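Local atomic coordinates of restriction endonuclease EcoP15I, restriction subunit (Escherichia coli, PDB entry 4ZCF), a protein that cleaves DNA as the restriction subunit of a type III restriction-modification enzyme, with an ATP-binding helicase-type domain and an endonuclease-type domain. Residues K90-Y94 with R251-T255; A378-H382 with V513-C517; K485-L489 with W508-N512. One frame throughout, in Å; residues are numbered along the deposited sequence.

Interaction 1: K90-Y94 with R251-T255. With AMP (adenosine monophosphate), chain H.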
loop_
_atom_site.group_PDB
_atom_site.type_symbol
_atom_site.label_atom_id
_atom_site.label_comp_id
_atom_site.label_asym_id
_atom_site.label_seq_id
_atom_site.Cartn_x
_atom_site.Cartn_y
_atom_site.Cartn_z
ATOM N N LYS C 90 -19.931 -13.982 -24.442
ATOM C CA LYS C 90 -18.848 -13.343 -25.208
ATOM C C LYS C 90 -17.573 -13.114 -24.370
ATOM O O LYS C 90 -16.464 -13.160 -24.914
ATOM C CB LYS C 90 -19.305 -12.062 -25.943
ATOM C CG LYS C 90 -19.767 -10.903 -25.053
ATOM C CD LYS C 90 -19.459 -9.557 -25.679
ATOM C CE LYS C 90 -20.141 -8.425 -24.951
ATOM N NZ LYS C 90 -21.505 -8.153 -25.499
ATOM N N THR C 91 -17.750 -12.899 -23.044
ATOM C CA THR C 91 -16.696 -12.696 -22.056
ATOM C C THR C 91 -15.876 -13.971 -21.940
ATOM O O THR C 91 -14.664 -13.917 -22.129
ATOM C CB THR C 91 -17.301 -12.200 -20.728
ATOM O OG1 THR C 91 -18.187 -11.118 -20.997
ATOM C CG2 THR C 91 -16.252 -11.746 -19.736
ATOM N N TYR C 92 -16.528 -15.123 -21.673
ATOM C CA TYR C 92 -15.850 -16.421 -21.621
ATOM C C TYR C 92 -15.036 -16.682 -22.915
ATOM O O TYR C 92 -13.890 -17.134 -22.827
ATOM C CB TYR C 92 -16.850 -17.564 -21.389
ATOM C CG TYR C 92 -16.205 -18.933 -21.484
ATOM C CD1 TYR C 92 -15.516 -19.478 -20.407
ATOM C CD2 TYR C 92 -16.256 -19.670 -22.665
ATOM C CE1 TYR C 92 -14.896 -20.724 -20.501
ATOM C CE2 TYR C 92 -15.636 -20.911 -22.773
ATOM C CZ TYR C 92 -14.954 -21.434 -21.689
ATOM O OH TYR C 92 -14.320 -22.649 -21.811
ATOM N N THR C 93 -15.643 -16.395 -24.104
ATOM C CA THR C 93 -15.046 -16.572 -25.428
ATOM C C THR C 93 -13.761 -15.752 -25.606
ATOM O O THR C 93 -12.747 -16.317 -26.005
ATOM C CB THR C 93 -16.095 -16.355 -26.533
ATOM O OG1 THR C 93 -17.134 -17.338 -26.409
ATOM C CG2 THR C 93 -15.494 -16.412 -27.928
ATOM N N TYR C 94 -13.791 -14.441 -25.295
ATOM C CA TYR C 94 -12.594 -13.623 -25.405
ATOM C C TYR C 94 -11.499 -14.016 -24.418
ATOM O O TYR C 94 -10.315 -13.920 -24.740
ATOM C CB TYR C 94 -12.882 -12.113 -25.493
ATOM C CG TYR C 94 -13.297 -11.341 -24.258
ATOM C CD1 TYR C 94 -12.434 -11.216 -23.165
ATOM C CD2 TYR C 94 -14.426 -10.533 -24.273
ATOM C CE1 TYR C 94 -12.760 -10.419 -22.069
ATOM C CE2 TYR C 94 -14.762 -9.731 -23.185
ATOM C CZ TYR C 94 -13.931 -9.683 -22.080
ATOM O OH TYR C 94 -14.277 -8.880 -21.019
ATOM N N ARG C 251 -12.584 -6.953 -31.318
ATOM C CA ARG C 251 -13.811 -6.296 -30.816
ATOM C C ARG C 251 -14.941 -7.292 -30.619
ATOM O O ARG C 251 -15.199 -8.112 -31.505
ATOM C CB ARG C 251 -14.270 -5.142 -31.718
ATOM C CG ARG C 251 -13.183 -4.136 -32.121
ATOM C CD ARG C 251 -13.754 -2.943 -32.894
ATOM N NE ARG C 251 -14.372 -3.334 -34.167
ATOM C CZ ARG C 251 -15.053 -2.519 -34.971
ATOM N NH1 ARG C 251 -15.203 -1.236 -34.659
ATOM N NH2 ARG C 251 -15.588 -2.981 -36.097
ATOM N N TYR C 252 -15.622 -7.220 -29.465
ATOM C CA TYR C 252 -16.676 -8.173 -29.105
ATOM C C TYR C 252 -17.930 -7.485 -28.707
ATOM O O TYR C 252 -17.921 -6.654 -27.791
ATOM C CB TYR C 252 -16.223 -9.070 -27.937
ATOM C CG TYR C 252 -15.087 -10.001 -28.292
ATOM C CD1 TYR C 252 -13.765 -9.564 -28.252
ATOM C CD2 TYR C 252 -15.327 -11.340 -28.597
ATOM C CE1 TYR C 252 -12.712 -10.428 -28.534
ATOM C CE2 TYR C 252 -14.280 -12.210 -28.895
ATOM C CZ TYR C 252 -12.975 -11.742 -28.883
ATOM O OH TYR C 252 -11.936 -12.574 -29.194
ATOM N N GLY C 253 -19.021 -7.871 -29.346
ATOM C CA GLY C 253 -20.308 -7.290 -29.022
ATOM C C GLY C 253 -21.440 -7.754 -29.895
ATOM O O GLY C 253 -21.264 -8.596 -30.776
ATOM N N ALA C 254 -22.611 -7.184 -29.634
ATOM C CA ALA C 254 -23.847 -7.462 -30.342
ATOM C C ALA C 254 -24.197 -6.291 -31.284
ATOM O O ALA C 254 -25.053 -6.448 -32.165
ATOM C CB ALA C 254 -24.950 -7.677 -29.329
ATOM N N THR C 255 -23.524 -5.122 -31.099
ATOM C CA THR C 255 -23.753 -3.907 -31.889
ATOM C C THR C 255 -22.479 -3.333 -32.528
ATOM O O THR C 255 -21.513 -3.007 -31.833
ATOM C CB THR C 255 -24.535 -2.851 -31.084
ATOM O OG1 THR C 255 -25.626 -3.480 -30.418
ATOM C CG2 THR C 255 -25.047 -1.707 -31.955
HETATM P P AMP H . -19.754 -8.227 -20.214
HETATM O O1P AMP H . -20.292 -6.896 -20.582
HETATM O O2P AMP H . -19.850 -8.998 -21.478
HETATM O O3P AMP H . -18.296 -8.007 -20.045
HETATM O "O5'" AMP H . -20.442 -8.882 -18.932
HETATM C "C5'" AMP H . -21.053 -10.157 -19.019
HETATM C "C4'" AMP H . -20.899 -10.935 -17.751
HETATM O "O4'" AMP H . -21.518 -12.244 -17.878
HETATM C "C3'" AMP H . -19.461 -11.193 -17.466
HETATM O "O3'" AMP H . -18.961 -10.155 -16.623
HETATM C "C2'" AMP H . -19.402 -12.528 -16.843
HETATM O "O2'" AMP H . -19.461 -12.425 -15.413
HETATM C "C1'" AMP H . -20.626 -13.247 -17.310
HETATM N N9 AMP H . -20.372 -14.299 -18.210
HETATM C C8 AMP H . -19.906 -14.110 -19.429
HETATM N N7 AMP H . -19.805 -15.307 -20.070
HETATM C C5 AMP H . -20.316 -16.312 -19.129
HETATM C C6 AMP H . -20.523 -17.720 -19.090
HETATM N N6 AMP H . -20.194 -18.533 -20.205
HETATM N N1 AMP H . -21.036 -18.276 -17.963
HETATM C C2 AMP H . -21.343 -17.550 -16.897
HETATM N N3 AMP H . -21.177 -16.231 -16.859
HETATM C C4 AMP H . -20.678 -15.555 -17.921
#
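K90 and Y252 illustrate how a lysine at the start of a helix can run between a nucleotide and a neighbouring strand. CB of K90 points toward the strand, and a chi1 of 64°, with CG between the backbone N and the carbonyl carbon, takes the chain out past the ligand, CG lying 4.1 Å from O2P of AMP. CD then comes to 3.9 Å from the carbonyl O of Y252, and CE returns toward the ligand, 3.5 Å from AMP O2P. At the tip, NZ lies 3.8 Å from G253 CA and forms a salt bridge with E227. The next residue, T91, brings OG1 to 2.7 Å from AMP O2P.

One turn along the helix, Y94 reaches the strand twice. Its CB sits over a face of the Y252 ring, a CH-pi contact 3.5 Å from the centroid, and the edge of its own ring is directed at that same Y252 ring, the planes 56° apart. The Y94 hydroxyl continues to a hydrogen bond with D226. G89, K90 and T91 form the Gly-Lys-Thr end of a P-loop (Walker A motif), here joined to its parallel sheet at the AMP cleft of the helicase domain.

Interaction 2: A378-H382 with V513-C517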
loop_
_atom_site.group_PDB
_atom_site.type_symbol
_atom_site.label_atom_id
_atom_site.label_comp_id
_atom_site.label_asym_id
_atom_site.label_seq_id
_atom_site.Cartn_x
_atom_site.Cartn_y
_atom_site.Cartn_z
ATOM N N ALA C 378 -46.859 -10.170 -10.367
ATOM C CA ALA C 378 -45.543 -10.838 -10.439
ATOM C C ALA C 378 -45.338 -11.821 -9.292
ATOM O O ALA C 378 -44.701 -12.855 -9.492
ATOM C CB ALA C 378 -44.418 -9.811 -10.453
ATOM N N VAL C 379 -45.871 -11.500 -8.094
ATOM C CA VAL C 379 -45.790 -12.371 -6.918
ATOM C C VAL C 379 -46.569 -13.668 -7.203
ATOM O O VAL C 379 -45.993 -14.754 -7.112
ATOM C CB VAL C 379 -46.244 -11.650 -5.614
ATOM C CG1 VAL C 379 -46.528 -12.640 -4.486
ATOM C CG2 VAL C 379 -45.218 -10.611 -5.171
ATOM N N LYS C 380 -47.850 -13.540 -7.626
ATOM C CA LYS C 380 -48.745 -14.664 -7.963
ATOM C C LYS C 380 -48.147 -15.578 -9.042
ATOM O O LYS C 380 -48.275 -16.805 -8.951
ATOM C CB LYS C 380 -50.113 -14.142 -8.407
ATOM N N GLU C 381 -47.469 -14.970 -10.039
ATOM C CA GLU C 381 -46.824 -15.682 -11.139
ATOM C C GLU C 381 -45.528 -16.371 -10.712
ATOM O O GLU C 381 -45.203 -17.431 -11.262
ATOM C CB GLU C 381 -46.617 -14.771 -12.363
ATOM C CG GLU C 381 -47.902 -14.268 -13.021
ATOM C CD GLU C 381 -48.993 -15.290 -13.283
ATOM O OE1 GLU C 381 -48.718 -16.302 -13.970
ATOM O OE2 GLU C 381 -50.125 -15.081 -12.790
ATOM N N HIS C 382 -44.813 -15.793 -9.707
ATOM C CA HIS C 382 -43.567 -16.347 -9.159
ATOM C C HIS C 382 -43.796 -17.656 -8.430
ATOM O O HIS C 382 -43.080 -18.615 -8.698
ATOM C CB HIS C 382 -42.852 -15.353 -8.233
ATOM C CG HIS C 382 -41.472 -15.787 -7.829
ATOM N ND1 HIS C 382 -41.005 -15.599 -6.545
ATOM C CD2 HIS C 382 -40.503 -16.392 -8.557
ATOM C CE1 HIS C 382 -39.770 -16.068 -6.535
ATOM N NE2 HIS C 382 -39.428 -16.563 -7.721
ATOM N N VAL C 513 -32.701 -15.425 -12.660
ATOM C CA VAL C 513 -33.723 -14.372 -12.642
ATOM C C VAL C 513 -34.778 -14.789 -13.692
ATOM O O VAL C 513 -34.464 -14.862 -14.884
ATOM C CB VAL C 513 -33.112 -13.009 -12.977
ATOM N N PHE C 514 -35.981 -15.177 -13.231
ATOM C CA PHE C 514 -37.065 -15.638 -14.115
ATOM C C PHE C 514 -38.150 -14.610 -14.342
ATOM O O PHE C 514 -39.048 -14.847 -15.148
ATOM C CB PHE C 514 -37.699 -16.930 -13.585
ATOM C CG PHE C 514 -36.943 -18.197 -13.892
ATOM C CD1 PHE C 514 -37.092 -18.834 -15.119
ATOM C CD2 PHE C 514 -36.087 -18.759 -12.953
ATOM C CE1 PHE C 514 -36.394 -20.004 -15.398
ATOM C CE2 PHE C 514 -35.390 -19.929 -13.234
ATOM C CZ PHE C 514 -35.556 -20.549 -14.449
ATOM N N GLN C 515 -38.087 -13.488 -13.625
ATOM C CA GLN C 515 -39.061 -12.408 -13.729
ATOM C C GLN C 515 -38.406 -11.064 -13.498
ATOM O O GLN C 515 -37.827 -10.854 -12.435
ATOM C CB GLN C 515 -40.188 -12.591 -12.699
ATOM C CG GLN C 515 -41.386 -13.377 -13.206
ATOM C CD GLN C 515 -42.359 -13.809 -12.130
ATOM O OE1 GLN C 515 -43.140 -14.743 -12.329
ATOM N NE2 GLN C 515 -42.345 -13.154 -10.971
ATOM N N ILE C 516 -38.499 -10.156 -14.482
ATOM C CA ILE C 516 -38.037 -8.772 -14.356
ATOM C C ILE C 516 -39.309 -7.914 -14.361
ATOM O O ILE C 516 -40.107 -8.009 -15.301
ATOM C CB ILE C 516 -37.010 -8.320 -15.440
ATOM C CG1 ILE C 516 -35.729 -9.202 -15.416
ATOM C CG2 ILE C 516 -36.655 -6.829 -15.255
ATOM C CD1 ILE C 516 -34.871 -9.212 -16.740
ATOM N N CYS C 517 -39.503 -7.103 -13.303
ATOM C CA CYS C 517 -40.665 -6.227 -13.165
ATOM C C CYS C 517 -40.298 -4.748 -12.995
ATOM O O CYS C 517 -39.932 -4.304 -11.900
ATOM C CB CYS C 517 -41.599 -6.721 -12.064
ATOM S SG CYS C 517 -43.036 -5.655 -11.779
#
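Q515 meets A378, E381 and H382 through its side-chain amide, and that one group carries most of the contact between strand 513-518 and helix 368-389, whose short segments run nearly antiparallel (170°). Ahead of it in the strand, F514 sets off toward the helix segment, but its ring leads away, to L385 and L389 further along the same helix.

Q515 then reaches across, its chain extended beyond CG. NE2 donates to A378 O at 2.8 Å with an N-H...O angle of 139°, the donor tilted out of the carbonyl plane. H382 N, 2.9 Å from that A378 O, approaches from the opposite face, so the oxygen keeps its helical bond while accepting a second one. OE1 of Q515 lies 3.5 Å from E381 CB, and NE2 is equally far, 3.5 Å, from H382 CB. The H382 ring stands at 64° to the amide plane.

I516 makes its backbone hydrogen bonds to strand 553-558, and C517 closes the contact with one loose apolar touch, its CB 4.5 Å from A378 CB. The strand belongs to a parallel sheet of seven strands in the order 3-4-2-5-6-1-7, the same order as in the sheet that carries the P-loop, which is consistent with the second RecA-like domain of a helicase motor.

Interaction 3: K485-L489 with W508-N512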
loop_
_atom_site.group_PDB
_atom_site.type_symbol
_atom_site.label_atom_id
_atom_site.label_comp_id
_atom_site.label_asym_id
_atom_site.label_seq_id
_atom_site.Cartn_x
_atom_site.Cartn_y
_atom_site.Cartn_z
ATOM N N LYS C 485 -24.026 -12.923 -5.136
ATOM C CA LYS C 485 -24.433 -13.815 -6.234
ATOM C C LYS C 485 -24.567 -15.302 -5.854
ATOM O O LYS C 485 -25.612 -15.892 -6.115
ATOM C CB LYS C 485 -23.540 -13.624 -7.472
ATOM C CG LYS C 485 -24.274 -13.862 -8.781
ATOM C CD LYS C 485 -23.321 -13.896 -9.963
ATOM C CE LYS C 485 -23.968 -14.491 -11.188
ATOM N NZ LYS C 485 -22.963 -14.818 -12.236
ATOM N N GLU C 486 -23.525 -15.896 -5.237
ATOM C CA GLU C 486 -23.516 -17.309 -4.815
ATOM C C GLU C 486 -24.503 -17.547 -3.676
ATOM O O GLU C 486 -25.011 -18.659 -3.523
ATOM C CB GLU C 486 -22.114 -17.723 -4.379
ATOM N N LEU C 487 -24.761 -16.489 -2.879
ATOM C CA LEU C 487 -25.688 -16.505 -1.753
ATOM C C LEU C 487 -27.122 -16.574 -2.257
ATOM O O LEU C 487 -27.845 -17.475 -1.847
ATOM C CB LEU C 487 -25.471 -15.289 -0.839
ATOM C CG LEU C 487 -24.086 -15.174 -0.197
ATOM C CD1 LEU C 487 -23.840 -13.769 0.317
ATOM C CD2 LEU C 487 -23.900 -16.200 0.918
ATOM N N LEU C 488 -27.511 -15.678 -3.198
ATOM C CA LEU C 488 -28.853 -15.639 -3.798
ATOM C C LEU C 488 -29.273 -16.942 -4.478
ATOM O O LEU C 488 -30.462 -17.257 -4.479
ATOM C CB LEU C 488 -28.989 -14.488 -4.815
ATOM C CG LEU C 488 -29.483 -13.117 -4.331
ATOM C CD1 LEU C 488 -29.618 -12.156 -5.518
ATOM C CD2 LEU C 488 -30.828 -13.213 -3.569
ATOM N N LEU C 489 -28.318 -17.671 -5.082
ATOM C CA LEU C 489 -28.598 -18.917 -5.798
ATOM C C LEU C 489 -28.686 -20.137 -4.863
ATOM O O LEU C 489 -29.195 -21.186 -5.271
ATOM C CB LEU C 489 -27.575 -19.140 -6.938
ATOM C CG LEU C 489 -27.392 -17.986 -7.955
ATOM C CD1 LEU C 489 -26.041 -18.048 -8.627
ATOM C CD2 LEU C 489 -28.461 -17.989 -8.997
ATOM N N TRP C 508 -26.870 -6.519 -13.205
ATOM C CA TRP C 508 -27.648 -7.734 -13.123
ATOM C C TRP C 508 -27.441 -8.588 -14.342
ATOM O O TRP C 508 -27.718 -8.175 -15.432
ATOM C CB TRP C 508 -29.113 -7.378 -12.937
ATOM C CG TRP C 508 -29.321 -6.766 -11.622
ATOM C CD1 TRP C 508 -29.388 -5.451 -11.339
ATOM C CD2 TRP C 508 -29.429 -7.448 -10.383
ATOM N NE1 TRP C 508 -29.555 -5.265 -10.008
ATOM C CE2 TRP C 508 -29.580 -6.485 -9.395
ATOM C CE3 TRP C 508 -29.420 -8.786 -10.019
ATOM C CZ2 TRP C 508 -29.717 -6.811 -8.071
ATOM C CZ3 TRP C 508 -29.555 -9.099 -8.719
ATOM C CH2 TRP C 508 -29.708 -8.124 -7.758
ATOM N N ASP C 509 -26.916 -9.779 -14.154
ATOM C CA ASP C 509 -26.956 -10.765 -15.183
ATOM C C ASP C 509 -26.986 -12.129 -14.556
ATOM O O ASP C 509 -26.053 -12.891 -14.672
ATOM C CB ASP C 509 -25.742 -10.609 -16.085
ATOM C CG ASP C 509 -25.825 -11.449 -17.319
ATOM O OD1 ASP C 509 -26.858 -12.074 -17.547
ATOM O OD2 ASP C 509 -24.858 -11.496 -18.074
ATOM N N ASN C 510 -28.084 -12.450 -13.914
ATOM C CA ASN C 510 -28.130 -13.586 -13.043
ATOM C C ASN C 510 -28.897 -14.621 -13.786
ATOM O O ASN C 510 -29.952 -14.336 -14.265
ATOM C CB ASN C 510 -28.887 -13.206 -11.790
ATOM C CG ASN C 510 -28.783 -14.243 -10.709
ATOM O OD1 ASN C 510 -29.304 -15.334 -10.830
ATOM N ND2 ASN C 510 -28.100 -13.902 -9.646
ATOM N N PRO C 511 -28.367 -15.817 -13.937
ATOM C CA PRO C 511 -29.081 -16.798 -14.778
ATOM C C PRO C 511 -30.453 -17.218 -14.222
ATOM O O PRO C 511 -31.380 -17.416 -15.003
ATOM C CB PRO C 511 -28.103 -17.977 -14.859
ATOM C CG PRO C 511 -27.247 -17.856 -13.643
ATOM C CD PRO C 511 -27.121 -16.386 -13.371
ATOM N N ASN C 512 -30.589 -17.306 -12.872
ATOM C CA ASN C 512 -31.816 -17.691 -12.175
ATOM C C ASN C 512 -32.886 -16.597 -12.019
ATOM O O ASN C 512 -33.900 -16.833 -11.355
ATOM C CB ASN C 512 -31.519 -18.419 -10.853
ATOM C CG ASN C 512 -30.996 -19.838 -11.005
ATOM O OD1 ASN C 512 -30.302 -20.185 -11.971
ATOM N ND2 ASN C 512 -31.252 -20.676 -10.008
#
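L489 and N510 introduce a contact made largely by apolar carbons, in which amides serve as packing surface. L489 CD2 does most of the touching: it lies 3.3 Å from N510 OD1 and 3.6 Å from N512 CB, one methyl set against both asparagines. The side chains of L489 and N510 run past each other in opposite directions, whereas L489 and N512 meet at a slant. K485 also slides past N510, with its CG 3.9 Å from N510 ND2, and further out its CE comes to 4.3 Å from P511 CD. L488 adds a looser touch, its CD1 lying 4.4 Å from W508 CZ3, at the edge of the indole and near its plane.

Hydrogen bonds hold the loop rather than bridge the two segments. With its CG anti to the backbone N (chi1 -170°), N510 turns OD1 back to N512 N at 3.1 Å, a weak bond that closes an Asx turn around P511. The N512 amide is held at both ends, by K397 O and by V540 N, and W508 NE1 is bonded to S500.

Between the two segments charge acts at most over a distance. K485 NZ and D509 OD2 are 7.0 Å apart, so any attraction between them is probably modest. D509 itself touches AMP and has a long, weak ion pair with R537.

Helix 485-488 and the 508-512 loop flank strand 497-501 in sequence, the helix preceding it and the loop running on to strand 513-518. Within the loop, W508 packs on I498 and L401 and N510 on L399, which seats the loop against strands 497-501 and 399-404, while L488 reaches I498 from the helix side.

In the fold
Two parallel sheets with the same strand order frame these contacts, and AMP lies where they approach each other. Interaction 1 belongs to the first sheet: K90 and T91 lie by the phosphate, while T91 and Y92 also reach the base. Interaction 3 belongs to the second sheet: its nearest atoms are about 7 Å from those of interaction 1, without touching, yet D509 reaches the same nucleotide, its side chain about 7 Å from that of T91. Interaction 2 joins the second sheet to helix 368-389, away from the pocket and about 16 Å from interaction 1 by nearest atoms. Its strand directly continues the 508-512 loop, and the centres of interactions 2 and 3 are 15 Å apart.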